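Long-range contacts in eukaryotic peptide chain release factor GTP-binding subunit (Schizosaccharomyces pombe, PDB 1R5B), which is the GTP-binding subunit of a eukaryotic translation release factor, related to elongation factor Tu and built from a P-loop GTP-binding domain and beta domains: residues P273-K281 against D343-S354; G296-V304 against E314-E325. All coordinates share one frame; numbering follows the deposited sequence.

How the contacts relate
Both contacts belong to one curled antiparallel sheet, the beta domain corresponding to domain 2 of elongation factor Tu-like GTPases. Their centres lie about 13 Å apart. Along the chain contact 2 is nested within contact 1: of the strands involved, 275-283 comes first, then 297-299, 302-307 and 311-319, and strand 351-353 returns last to pair with both 275-283 and 302-307. Contact 1 therefore brings the two ends of the domain together, while contact 2 is formed within the chain between them. F274 links the two, its ring touching I298 and V304, so that the seam of contact 1 and the hairpin of contact 2 share one apolar interior.

Contact 1: P273-K281 against D343-S354; sequences PFIMPIASK and DSDVQTGYVLTS
With K281 CG anti to the backbone N (chi1 -179°) and the chain extended beyond it, the amine reaches the turn at D343-V346, where NZ donates to V346 O at 3.1 Å, in the carbonyl plane, and more weakly to D343 O. I278 puts CG1 anti to its carbonyl carbon (chi1 -62°) and runs on extended, which carries CD1 to V346 CG1 at 3.6 Å and to L352 CD2 at 3.7 Å; I278 crosses both of those side chains at about a right angle. M276 and L352 lie side by side, the methionine bent at its end so that CE meets L352 CD1. F274 CE2 packs on L352 CB at 3.7 Å. Between the backbones, M276 and L352 exchange two bonds, and I278 N donates to Y350 O at 3.0 Å. F274 O is gripped twice, by S354 N and by the hydroxyl of T353, whose OG1 lies 2.6 Å away, nearly along the C=O axis. On the I275, P277 and V351 face, M445 of helix 443-446 covers the strands. This antiparallel pairing of the first and last strands is consistent with closure of the domain 2 beta barrel of elongation factor Tu-like GTPases.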
loop_
_atom_site.group_PDB
_atom_site.type_symbol
_atom_site.label_atom_id
_atom_site.label_comp_id
_atom_site.label_asym_id
_atom_site.label_seq_id
_atom_site.Cartn_x
_atom_site.Cartn_y
_atom_site.Cartn_z
ATOM N N PRO A 273 -0.255 11.838 7.123
ATOM C CA PRO A 273 0.979 12.589 7.425
ATOM C C PRO A 273 2.209 11.949 6.789
ATOM O O PRO A 273 2.304 10.730 6.757
ATOM C CB PRO A 273 1.084 12.500 8.951
ATOM C CG PRO A 273 -0.316 12.188 9.430
ATOM C CD PRO A 273 -0.963 11.387 8.338
ATOM N N PHE A 274 3.131 12.760 6.296
ATOM C CA PHE A 274 4.374 12.288 5.689
ATOM C C PHE A 274 5.170 11.449 6.696
ATOM O O PHE A 274 5.310 11.829 7.866
ATOM C CB PHE A 274 5.193 13.502 5.221
ATOM C CG PHE A 274 6.535 13.170 4.592
ATOM C CD1 PHE A 274 6.615 12.492 3.387
ATOM C CD2 PHE A 274 7.717 13.597 5.186
ATOM C CE1 PHE A 274 7.858 12.206 2.795
ATOM C CE2 PHE A 274 8.964 13.324 4.592
ATOM C CZ PHE A 274 9.030 12.625 3.406
ATOM N N ILE A 275 5.659 10.304 6.233
ATOM C CA ILE A 275 6.555 9.442 6.990
ATOM C C ILE A 275 7.591 8.844 6.038
ATOM O O ILE A 275 7.220 8.231 5.054
ATOM C CB ILE A 275 5.777 8.299 7.643
ATOM C CG1 ILE A 275 4.685 8.857 8.580
ATOM C CG2 ILE A 275 6.760 7.374 8.394
ATOM C CD1 ILE A 275 3.753 7.813 9.163
ATOM N N MET A 276 8.876 9.028 6.329
ATOM C CA MET A 276 9.968 8.457 5.530
ATOM C C MET A 276 11.135 8.124 6.448
ATOM O O MET A 276 11.872 9.020 6.836
ATOM C CB MET A 276 10.467 9.419 4.436
ATOM C CG MET A 276 11.579 8.806 3.568
ATOM S SD MET A 276 12.583 9.918 2.591
ATOM C CE MET A 276 13.735 10.319 3.659
ATOM N N PRO A 277 11.303 6.851 6.791
ATOM C CA PRO A 277 12.514 6.402 7.484
ATOM C C PRO A 277 13.761 6.698 6.657
ATOM O O PRO A 277 13.738 6.534 5.442
ATOM C CB PRO A 277 12.306 4.892 7.619
ATOM C CG PRO A 277 10.820 4.686 7.481
ATOM C CD PRO A 277 10.349 5.751 6.565
ATOM N N ILE A 278 14.830 7.133 7.313
ATOM C CA ILE A 278 16.063 7.521 6.630
ATOM C C ILE A 278 16.928 6.294 6.442
ATOM O O ILE A 278 17.381 5.723 7.410
ATOM C CB ILE A 278 16.816 8.580 7.451
ATOM C CG1 ILE A 278 15.956 9.849 7.577
ATOM C CG2 ILE A 278 18.169 8.877 6.824
ATOM C CD1 ILE A 278 16.512 10.892 8.534
ATOM N N ALA A 279 17.124 5.871 5.197
ATOM C CA ALA A 279 17.999 4.743 4.892
ATOM C C ALA A 279 19.458 5.160 4.746
ATOM O O ALA A 279 20.341 4.395 5.087
ATOM C CB ALA A 279 17.528 4.033 3.643
ATOM N N SER A 280 19.718 6.359 4.236
ATOM C CA SER A 280 21.094 6.821 4.079
ATOM C C SER A 280 21.281 8.282 4.397
ATOM O O SER A 280 20.323 9.041 4.464
ATOM C CB SER A 280 21.586 6.569 2.662
ATOM O OG SER A 280 21.431 5.209 2.337
ATOM N N LYS A 281 22.542 8.654 4.592
ATOM C CA LYS A 281 22.924 10.037 4.815
ATOM C C LYS A 281 24.289 10.259 4.187
ATOM O O LYS A 281 25.268 9.671 4.625
ATOM C CB LYS A 281 22.974 10.348 6.315
ATOM C CG LYS A 281 23.340 11.799 6.639
ATOM C CD LYS A 281 23.358 12.076 8.139
ATOM C CE LYS A 281 23.655 13.552 8.435
ATOM N NZ LYS A 281 24.299 13.749 9.766
ATOM N N ASP A 343 21.361 19.644 10.931
ATOM C CA ASP A 343 21.186 18.199 10.760
ATOM C C ASP A 343 22.296 17.371 11.413
ATOM O O ASP A 343 22.506 16.209 11.063
ATOM C CB ASP A 343 21.045 17.844 9.270
ATOM C CG ASP A 343 22.220 18.300 8.430
ATOM O OD1 ASP A 343 23.384 18.083 8.831
ATOM O OD2 ASP A 343 22.059 18.878 7.333
ATOM N N SER A 344 22.991 17.965 12.379
ATOM C CA SER A 344 24.161 17.328 12.977
ATOM C C SER A 344 23.824 16.096 13.829
ATOM O O SER A 344 24.703 15.267 14.062
ATOM C CB SER A 344 24.978 18.343 13.790
ATOM O OG SER A 344 24.223 18.893 14.854
ATOM N N ASP A 345 22.575 15.972 14.283
ATOM C CA ASP A 345 22.145 14.802 15.067
ATOM C C ASP A 345 21.337 13.781 14.260
ATOM O O ASP A 345 21.030 12.703 14.765
ATOM C CB ASP A 345 21.315 15.229 16.279
ATOM C CG ASP A 345 22.135 15.920 17.331
ATOM O OD1 ASP A 345 23.302 15.525 17.558
ATOM O OD2 ASP A 345 21.687 16.876 17.988
ATOM N N VAL A 346 21.000 14.124 13.022
ATOM C CA VAL A 346 20.240 13.238 12.154
ATOM C C VAL A 346 21.044 11.995 11.814
ATOM O O VAL A 346 22.149 12.096 11.283
ATOM C CB VAL A 346 19.876 13.933 10.832
ATOM C CG1 VAL A 346 19.100 12.981 9.915
ATOM C CG2 VAL A 346 19.071 15.198 11.095
ATOM N N GLN A 347 20.504 10.824 12.125
ATOM C CA GLN A 347 21.152 9.571 11.743
ATOM C C GLN A 347 20.151 8.656 11.068
ATOM O O GLN A 347 18.974 8.991 10.977
ATOM C CB GLN A 347 21.796 8.897 12.958
ATOM C CG GLN A 347 20.826 8.490 14.073
ATOM C CD GLN A 347 21.540 8.095 15.374
ATOM O OE1 GLN A 347 21.117 7.156 16.057
ATOM N NE2 GLN A 347 22.614 8.806 15.713
ATOM N N THR A 348 20.617 7.516 10.569
ATOM C CA THR A 348 19.716 6.568 9.909
ATOM C C THR A 348 18.865 5.886 10.972
ATOM O O THR A 348 19.322 5.643 12.082
ATOM C CB THR A 348 20.481 5.526 9.067
ATOM O OG1 THR A 348 21.232 4.652 9.922
ATOM C CG2 THR A 348 21.537 6.188 8.179
ATOM N N GLY A 349 17.611 5.619 10.642
ATOM C CA GLY A 349 16.691 5.011 11.582
ATOM C C GLY A 349 15.744 6.053 12.115
ATOM O O GLY A 349 14.642 5.727 12.558
ATOM N N TYR A 350 16.187 7.310 12.088
ATOM C CA TYR A 350 15.330 8.442 12.393
ATOM C C TYR A 350 14.408 8.639 11.215
ATOM O O TYR A 350 14.648 8.113 10.134
ATOM C CB TYR A 350 16.167 9.699 12.642
ATOM C CG TYR A 350 16.929 9.717 13.962
ATOM C CD1 TYR A 350 17.649 10.850 14.336
ATOM C CD2 TYR A 350 16.925 8.623 14.841
ATOM C CE1 TYR A 350 18.346 10.904 15.541
ATOM C CE2 TYR A 350 17.621 8.675 16.057
ATOM C CZ TYR A 350 18.336 9.816 16.394
ATOM O OH TYR A 350 19.032 9.903 17.578
ATOM N N VAL A 351 13.341 9.390 11.412
ATOM C CA VAL A 351 12.276 9.403 10.427
ATOM C C VAL A 351 11.865 10.823 10.103
ATOM O O VAL A 351 11.564 11.601 11.009
ATOM C CB VAL A 351 11.062 8.605 10.931
ATOM C CG1 VAL A 351 9.908 8.694 9.940
ATOM C CG2 VAL A 351 11.440 7.155 11.166
ATOM N N LEU A 352 11.871 11.156 8.815
ATOM C CA LEU A 352 11.340 12.429 8.374
ATOM C C LEU A 352 9.844 12.318 8.446
ATOM O O LEU A 352 9.275 11.288 8.095
ATOM C CB LEU A 352 11.786 12.765 6.954
ATOM C CG LEU A 352 13.301 12.758 6.743
ATOM C CD1 LEU A 352 13.627 13.253 5.351
ATOM C CD2 LEU A 352 14.031 13.596 7.796
ATOM N N THR A 353 9.202 13.367 8.914
ATOM C CA THR A 353 7.770 13.337 9.058
ATOM C C THR A 353 7.136 14.718 9.081
ATOM O O THR A 353 7.814 15.756 9.051
ATOM C CB THR A 353 7.403 12.529 10.306
ATOM O OG1 THR A 353 5.987 12.307 10.328
ATOM C CG2 THR A 353 7.685 13.300 11.572
ATOM N N SER A 354 5.812 14.713 9.076
ATOM C CA SER A 354 5.009 15.921 9.165
ATOM C C SER A 354 5.281 16.681 10.443
ATOM O O SER A 354 5.378 16.086 11.508
ATOM C CB SER A 354 3.537 15.526 9.147
ATOM O OG SER A 354 2.694 16.656 9.227
#

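Contact 2: G296-V304 against E314-E325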
loop_
_atom_site.group_PDB
_atom_site.type_symbol
_atom_site.label_atom_id
_atom_site.label_comp_id
_atom_site.label_asym_id
_atom_site.label_seq_id
_atom_site.Cartn_x
_atom_site.Cartn_y
_atom_site.Cartn_z
ATOM N N GLY A 296 2.059 9.490 3.069
ATOM C CA GLY A 296 1.890 10.908 2.814
ATOM C C GLY A 296 2.618 11.355 1.575
ATOM O O GLY A 296 2.926 10.553 0.698
ATOM N N SER A 297 2.882 12.647 1.489
ATOM C CA SER A 297 3.559 13.209 0.319
ATOM C C SER A 297 4.495 14.347 0.718
ATOM O O SER A 297 4.432 14.854 1.828
ATOM C CB SER A 297 2.524 13.711 -0.675
ATOM O OG SER A 297 1.934 14.894 -0.191
ATOM N N ILE A 298 5.345 14.762 -0.209
ATOM C CA ILE A 298 6.315 15.823 0.053
ATOM C C ILE A 298 6.511 16.674 -1.214
ATOM O O ILE A 298 6.622 16.144 -2.317
ATOM C CB ILE A 298 7.645 15.192 0.584
ATOM C CG1 ILE A 298 8.605 16.243 1.111
ATOM C CG2 ILE A 298 8.357 14.395 -0.502
ATOM C CD1 ILE A 298 8.283 16.725 2.456
ATOM N N LYS A 299 6.502 17.993 -1.034
ATOM C CA LYS A 299 6.768 18.956 -2.097
ATOM C C LYS A 299 8.183 19.509 -1.917
ATOM O O LYS A 299 8.745 19.451 -0.829
ATOM C CB LYS A 299 5.767 20.127 -2.020
ATOM C CG LYS A 299 4.371 19.861 -2.616
ATOM C CD LYS A 299 3.195 20.263 -1.667
ATOM C CE LYS A 299 2.467 21.547 -2.069
ATOM N NZ LYS A 299 0.971 21.393 -2.052
ATOM N N LYS A 300 8.748 20.063 -2.977
ATOM C CA LYS A 300 9.989 20.815 -2.869
ATOM C C LYS A 300 9.727 22.067 -2.038
ATOM O O LYS A 300 8.672 22.701 -2.167
ATOM C CB LYS A 300 10.506 21.205 -4.260
ATOM C CG LYS A 300 11.924 21.765 -4.284
ATOM C CD LYS A 300 12.244 22.381 -5.645
ATOM C CE LYS A 300 13.470 23.301 -5.612
ATOM N NZ LYS A 300 14.727 22.543 -5.824
ATOM N N ASN A 301 10.700 22.421 -1.205
ATOM C CA ASN A 301 10.591 23.536 -0.258
ATOM C C ASN A 301 9.519 23.341 0.812
ATOM O O ASN A 301 8.761 24.257 1.125
ATOM C CB ASN A 301 10.393 24.851 -0.993
ATOM C CG ASN A 301 11.503 25.115 -1.990
ATOM O OD1 ASN A 301 12.624 25.472 -1.610
ATOM N ND2 ASN A 301 11.203 24.931 -3.272
ATOM N N SER A 302 9.475 22.137 1.368
ATOM C CA SER A 302 8.601 21.822 2.484
ATOM C C SER A 302 9.435 21.566 3.729
ATOM O O SER A 302 10.505 20.969 3.653
ATOM C CB SER A 302 7.783 20.575 2.179
ATOM O OG SER A 302 7.108 20.724 0.947
ATOM N N ASN A 303 8.939 22.016 4.874
ATOM C CA ASN A 303 9.560 21.689 6.141
ATOM C C ASN A 303 9.176 20.277 6.526
ATOM O O ASN A 303 8.101 19.816 6.184
ATOM C CB ASN A 303 9.123 22.671 7.232
ATOM C CG ASN A 303 9.789 24.024 7.101
ATOM O OD1 ASN A 303 10.713 24.208 6.313
ATOM N ND2 ASN A 303 9.323 24.978 7.888
ATOM N N VAL A 304 10.078 19.589 7.217
ATOM C CA VAL A 304 9.818 18.273 7.758
ATOM C C VAL A 304 10.410 18.195 9.148
ATOM O O VAL A 304 11.271 18.967 9.503
ATOM C CB VAL A 304 10.402 17.145 6.875
ATOM C CG1 VAL A 304 9.928 17.284 5.433
ATOM C CG2 VAL A 304 11.919 17.124 6.938
ATOM N N GLU A 314 14.325 21.868 6.256
ATOM C CA GLU A 314 13.667 22.179 5.003
ATOM C C GLU A 314 14.180 21.272 3.886
ATOM O O GLU A 314 15.376 21.184 3.652
ATOM C CB GLU A 314 13.887 23.639 4.639
ATOM C CG GLU A 314 12.924 24.145 3.571
ATOM C CD GLU A 314 13.317 25.480 2.971
ATOM O OE1 GLU A 314 14.306 26.103 3.432
ATOM O OE2 GLU A 314 12.624 25.909 2.025
ATOM N N VAL A 315 13.269 20.589 3.204
ATOM C CA VAL A 315 13.598 19.860 1.984
ATOM C C VAL A 315 13.724 20.830 0.791
ATOM O O VAL A 315 12.727 21.365 0.322
ATOM C CB VAL A 315 12.517 18.805 1.689
ATOM C CG1 VAL A 315 12.739 18.147 0.328
ATOM C CG2 VAL A 315 12.494 17.765 2.801
ATOM N N THR A 316 14.946 21.058 0.311
ATOM C CA THR A 316 15.187 21.990 -0.802
ATOM C C THR A 316 15.211 21.329 -2.182
ATOM O O THR A 316 15.183 22.024 -3.206
ATOM C CB THR A 316 16.513 22.772 -0.596
ATOM O OG1 THR A 316 17.622 21.866 -0.543
ATOM C CG2 THR A 316 16.532 23.477 0.756
ATOM N N ALA A 317 15.285 20.003 -2.215
ATOM C CA ALA A 317 15.249 19.283 -3.484
ATOM C C ALA A 317 14.919 17.808 -3.306
ATOM O O ALA A 317 15.259 17.218 -2.292
ATOM C CB ALA A 317 16.574 19.443 -4.225
ATOM N N ILE A 318 14.271 17.236 -4.317
ATOM C CA ILE A 318 13.900 15.828 -4.353
ATOM C C ILE A 318 14.455 15.181 -5.623
ATOM O O ILE A 318 14.411 15.779 -6.692
ATOM C CB ILE A 318 12.356 15.689 -4.344
ATOM C CG1 ILE A 318 11.745 16.490 -3.187
ATOM C CG2 ILE A 318 11.942 14.220 -4.259
ATOM C CD1 ILE A 318 10.237 16.567 -3.234
ATOM N N TYR A 319 14.949 13.953 -5.496
ATOM C CA TYR A 319 15.483 13.193 -6.631
ATOM C C TYR A 319 15.003 11.743 -6.565
ATOM O O TYR A 319 14.886 11.171 -5.484
ATOM C CB TYR A 319 17.018 13.202 -6.628
ATOM C CG TYR A 319 17.665 14.572 -6.691
ATOM C CD1 TYR A 319 18.007 15.261 -5.528
ATOM C CD2 TYR A 319 17.970 15.164 -7.916
ATOM C CE1 TYR A 319 18.625 16.516 -5.586
ATOM C CE2 TYR A 319 18.585 16.418 -7.983
ATOM C CZ TYR A 319 18.909 17.086 -6.818
ATOM O OH TYR A 319 19.501 18.321 -6.889
ATOM N N ASP A 320 14.736 11.143 -7.722
ATOM C CA ASP A 320 14.307 9.738 -7.761
ATOM C C ASP A 320 15.525 8.835 -7.883
ATOM O O ASP A 320 16.657 9.326 -7.952
ATOM C CB ASP A 320 13.335 9.484 -8.917
ATOM C CG ASP A 320 13.907 9.864 -10.256
ATOM O OD1 ASP A 320 15.133 9.743 -10.453
ATOM O OD2 ASP A 320 13.196 10.308 -11.176
ATOM N N GLU A 321 15.296 7.520 -7.940
ATOM C CA GLU A 321 16.393 6.540 -8.079
ATOM C C GLU A 321 17.246 6.716 -9.355
ATOM O O GLU A 321 18.320 6.107 -9.472
ATOM C CB GLU A 321 15.856 5.092 -7.981
ATOM C CG GLU A 321 16.226 4.367 -6.681
ATOM C CD GLU A 321 15.155 3.398 -6.171
ATOM O OE1 GLU A 321 14.064 3.283 -6.779
ATOM O OE2 GLU A 321 15.416 2.740 -5.141
ATOM N N ALA A 322 16.764 7.525 -10.304
ATOM C CA ALA A 322 17.566 7.946 -11.464
ATOM C C ALA A 322 18.060 9.412 -11.381
ATOM O O ALA A 322 18.102 10.118 -12.399
ATOM C CB ALA A 322 16.785 7.718 -12.755
ATOM N N ASP A 323 18.455 9.836 -10.174
ATOM C CA ASP A 323 18.950 11.196 -9.861
ATOM C C ASP A 323 18.475 12.369 -10.746
ATOM O O ASP A 323 19.279 13.216 -11.130
ATOM C CB ASP A 323 20.491 11.195 -9.801
ATOM C CG ASP A 323 21.035 10.416 -8.613
ATOM O OD1 ASP A 323 20.656 10.730 -7.457
ATOM O OD2 ASP A 323 21.857 9.484 -8.743
ATOM N N GLU A 324 17.186 12.423 -11.066
ATOM C CA GLU A 324 16.613 13.591 -11.737
ATOM C C GLU A 324 15.747 14.346 -10.742
ATOM O O GLU A 324 15.054 13.736 -9.921
ATOM C CB GLU A 324 15.784 13.182 -12.958
ATOM C CG GLU A 324 15.185 14.353 -13.743
ATOM C CD GLU A 324 15.379 14.239 -15.251
ATOM O OE1 GLU A 324 16.544 14.207 -15.709
ATOM O OE2 GLU A 324 14.368 14.194 -15.987
ATOM N N GLU A 325 15.795 15.672 -10.808
ATOM C CA GLU A 325 15.016 16.492 -9.898
ATOM C C GLU A 325 13.534 16.440 -10.258
ATOM O O GLU A 325 13.142 16.735 -11.390
ATOM C CB GLU A 325 15.495 17.944 -9.891
ATOM C CG GLU A 325 14.573 18.873 -9.110
ATOM C CD GLU A 325 15.320 19.950 -8.363
ATOM O OE1 GLU A 325 15.882 19.641 -7.301
ATOM O OE2 GLU A 325 15.344 21.105 -8.830
HETATM O O HOH W 1 16.404 23.785 -7.957
#
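V304 and V315 meet at about a right angle, V304 CG1 touching V315 CG2 at 3.7 Å. Further along the same strand as V315, I318 reaches back with CD1, which lies 4.0 Å from I298 CG2 and also packs on the backbone around K299 and K300; the two isoleucines approach at a slant. On the outer side the groups are polar. N303 and E314 sit on neighbouring strands with their amide and carboxylate planes 87° apart, and the meeting is made by the amide oxygen OD1 of N303 with the aliphatic CG of E314 at 3.5 Å. N301 OD1 lies beside E314 OE2 at 3.7 Å, the two planes 55° apart.

K300 and E325 cross at about a right angle. The lysine sends CG anti to its backbone N (chi1 -169°), passes close to T316 O and bends only at its last torsion, which leaves NZ 2.7 Å from T316 O, in the carbonyl plane. NZ also makes a long, weak salt bridge to E325 OE2 at 3.4 Å, and a water bridges the same two atoms.

The backbone supplies the frame: V315 N donates to S302 O at 2.8 Å, and N301 N gives a weak bond to V315 O. N301 and S302 thus both face V315 in a G1 beta bulge, with N301 at positive phi, and S302 OG is tied to K299 O.

Chemically the contact is divided, with valines and isoleucines packed where the hairpin meets strand 297-299 and a partly exposed lysine outside, whose shortest bond is to a neutral carbonyl; the longer, water-bridged carboxylate probably adds a weaker electrostatic pull.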